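Local atomic coordinates of proton-dependent oligopeptide transporter family protein (Xanthomonas campestris, PDB entry 6EI3), a protein that probably imports small peptides across the membrane by coupling their movement to that of protons, as a POT-family member of the Major Facilitator Superfamily. Residues A[28-32]-A[33-37]. Numbering follows the deposited sequence.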
ATOM      1  N   PHE A  28       9.565 -13.938 -12.249  1.00 23.54           N
ATOM      2  CA  PHE A  28       9.152 -14.329 -13.592  1.00 23.80           C
ATOM      3  C   PHE A  28       9.735 -13.311 -14.603  1.00 27.60           C
ATOM      4  O   PHE A  28      10.294 -13.713 -15.621  1.00 25.74           O
ATOM      5  CB  PHE A  28       7.597 -14.354 -13.736  1.00 24.58           C
ATOM      6  CG  PHE A  28       7.163 -14.261 -15.187  1.00 26.34           C
ATOM      7  CD1 PHE A  28       7.396 -15.315 -16.069  1.00 29.13           C
ATOM      8  CD2 PHE A  28       6.579 -13.100 -15.684  1.00 28.12           C
ATOM      9  CE1 PHE A  28       7.055 -15.204 -17.423  1.00 31.53           C
ATOM     10  CE2 PHE A  28       6.233 -12.993 -17.034  1.00 30.65           C
ATOM     11  CZ  PHE A  28       6.455 -14.049 -17.890  1.00 29.66           C
ATOM     12  N   LEU A  29       9.557 -11.991 -14.343  1.00 25.04           N
ATOM     13  CA  LEU A  29       9.989 -10.969 -15.315  1.00 25.55           C
ATOM     14  C   LEU A  29      11.475 -10.971 -15.661  1.00 27.91           C
ATOM     15  O   LEU A  29      11.823 -10.819 -16.826  1.00 28.66           O
ATOM     16  CB  LEU A  29       9.568  -9.551 -14.870  1.00 24.91           C
ATOM     17  CG  LEU A  29       8.063  -9.200 -15.015  1.00 28.90           C
ATOM     18  CD1 LEU A  29       7.756  -7.903 -14.299  1.00 28.23           C
ATOM     19  CD2 LEU A  29       7.630  -9.126 -16.494  1.00 30.08           C
ATOM     20  N   ILE A  30      12.345 -11.126 -14.665  1.00 25.60           N
ATOM     21  CA  ILE A  30      13.798 -10.991 -14.836  1.00 25.35           C
ATOM     22  C   ILE A  30      14.404 -12.015 -15.822  1.00 28.61           C
ATOM     23  O   ILE A  30      15.393 -11.681 -16.451  1.00 30.48           O
ATOM     24  CB  ILE A  30      14.521 -10.945 -13.462  1.00 27.53           C
ATOM     25  CG1 ILE A  30      15.879 -10.209 -13.558  1.00 29.08           C
ATOM     26  CG2 ILE A  30      14.639 -12.313 -12.770  1.00 25.92           C
ATOM     27  CD1 ILE A  30      15.768  -8.707 -13.834  1.00 25.50           C
ATOM     28  N   THR A  31      13.785 -13.190 -16.033  1.00 25.65           N
ATOM     29  CA  THR A  31      14.297 -14.179 -17.001  1.00 26.59           C
ATOM     30  C   THR A  31      13.391 -14.287 -18.225  1.00 30.34           C
ATOM     31  O   THR A  31      13.572 -15.178 -19.051  1.00 29.87           O
ATOM     32  CB  THR A  31      14.530 -15.553 -16.337  1.00 33.87           C
ATOM     33  OG1 THR A  31      13.316 -15.995 -15.727  1.00 32.68           O
ATOM     34  CG2 THR A  31      15.683 -15.533 -15.333  1.00 34.04           C
ATOM     35  N   SER A  32      12.402 -13.388 -18.335  1.00 27.16           N
ATOM     36  CA  SER A  32      11.452 -13.416 -19.446  1.00 27.47           C
ATOM     37  C   SER A  32      11.950 -12.617 -20.656  1.00 34.27           C
ATOM     38  O   SER A  32      12.924 -11.876 -20.557  1.00 33.87           O
ATOM     39  CB  SER A  32      10.102 -12.867 -18.986  1.00 26.91           C
ATOM     40  OG  SER A  32      10.124 -11.450 -18.932  1.00 30.22           O
ATOM     41  N   LEU A  33      11.199 -12.697 -21.767  1.00 34.63           N
ATOM     42  CA  LEU A  33      11.421 -11.941 -23.007  1.00 35.71           C
ATOM     43  C   LEU A  33      10.556 -10.667 -23.016  1.00 37.46           C
ATOM     44  O   LEU A  33      10.535  -9.942 -24.010  1.00 37.59           O
ATOM     45  CB  LEU A  33      11.102 -12.829 -24.226  1.00 37.58           C
ATOM     46  CG  LEU A  33      11.950 -14.109 -24.386  1.00 44.25           C
ATOM     47  CD1 LEU A  33      11.613 -14.829 -25.680  1.00 45.69           C
ATOM     48  CD2 LEU A  33      13.452 -13.805 -24.331  1.00 46.81           C
ATOM     49  N   LEU A  34       9.890 -10.365 -21.882  1.00 31.81           N
ATOM     50  CA  LEU A  34       9.002  -9.208 -21.759  1.00 31.76           C
ATOM     51  C   LEU A  34       9.721  -7.905 -21.398  1.00 35.92           C
ATOM     52  O   LEU A  34       9.113  -6.843 -21.541  1.00 35.90           O
ATOM     53  CB  LEU A  34       7.833  -9.487 -20.780  1.00 30.65           C
ATOM     54  CG  LEU A  34       6.953 -10.745 -21.080  1.00 35.68           C
ATOM     55  CD1 LEU A  34       5.761 -10.826 -20.130  1.00 34.84           C
ATOM     56  CD2 LEU A  34       6.445 -10.760 -22.519  1.00 36.11           C
ATOM     57  N   LEU A  35      11.002  -7.973 -20.961  1.00 31.29           N
ATOM     58  CA  LEU A  35      11.783  -6.773 -20.620  1.00 30.59           C
ATOM     59  C   LEU A  35      12.520  -6.301 -21.856  1.00 36.16           C
ATOM     60  O   LEU A  35      13.070  -7.119 -22.589  1.00 34.52           O
ATOM     61  CB  LEU A  35      12.759  -7.012 -19.439  1.00 29.47           C
ATOM     62  CG  LEU A  35      12.153  -7.507 -18.105  1.00 31.20           C
ATOM     63  CD1 LEU A  35      13.218  -7.648 -17.039  1.00 30.51           C
ATOM     64  CD2 LEU A  35      11.065  -6.556 -17.575  1.00 29.95           C
ATOM     65  N   GLN A  36      12.499  -4.993 -22.125  1.00 33.83           N
ATOM     66  CA  GLN A  36      13.170  -4.487 -23.323  1.00 34.19           C
ATOM     67  C   GLN A  36      14.642  -4.140 -23.072  1.00 35.13           C
ATOM     68  O   GLN A  36      15.407  -4.057 -24.021  1.00 33.89           O
ATOM     69  CB  GLN A  36      12.389  -3.328 -23.965  1.00 36.46           C
ATOM     70  CG  GLN A  36      12.266  -2.057 -23.137  1.00 59.71           C
ATOM     71  CD  GLN A  36      11.056  -1.214 -23.494  1.00 72.73           C
ATOM     72  OE1 GLN A  36      10.685  -0.300 -22.751  1.00 68.19           O
ATOM     73  NE2 GLN A  36      10.392  -1.510 -24.611  1.00 57.64           N
ATOM     74  N   GLU A  37      15.045  -3.977 -21.801  1.00 31.37           N
ATOM     75  CA  GLU A  37      16.448  -3.685 -21.471  1.00 32.07           C
ATOM     76  C   GLU A  37      17.330  -4.928 -21.683  1.00 34.18           C
ATOM     77  O   GLU A  37      16.835  -6.056 -21.588  1.00 31.82           O
ATOM     78  CB  GLU A  37      16.580  -3.193 -20.009  1.00 32.29           C
ATOM     79  CG  GLU A  37      15.927  -1.851 -19.727  1.00 40.54           C
ATOM     80  CD  GLU A  37      16.493  -0.655 -20.468  1.00 51.75           C
ATOM     81  OE1 GLU A  37      17.692  -0.670 -20.833  1.00 35.66           O
ATOM     82  OE2 GLU A  37      15.729   0.314 -20.666  1.00 52.91           O
TER
HETATM   83  O   HOH W   1      13.658  -9.677 -21.945  1.00 37.81           O
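Ser32 OG and the backbone N of Leu34 meet just where the chain leaves helix 25-30. The serine CB lies 4.0 Å above the plane of the Phe28 ring, toward the rim. From there chi1 of 78° sets OG between the backbone N and the carbonyl carbon of Ser32, turned back to the helix end. OG donates to Leu29 O at 2.8 Å. It also accepts from Leu34 N, 3.2 Å away, which makes an ST turn. Two donors, Ser32 N and OG, meet at Leu29 O, a carbonyl in the last turn of the helix. Serine suits this place because its short hydroxyl can give and take at once, tying the helix end to the turn. Leucine's branched apolar end suits the two buried sites that follow: Leu34 CD1 reaches the edge of the Phe28 ring, 3.8 Å from CE2, and Leu35 CD1 lies 4.2 Å from Ile30 CD1. Leu35 CD1 also rests against Leu29 O in van der Waals contact. One water donates to both Ser32 O and Leu35 O, bridging the turn. Arg43 of helix 40-60 hydrogen-bonds Ile30 O and Ser32 O, and Leu35 packs on Ile50 of the same helix, while Leu34 packs on Phe103 of helix 100-117.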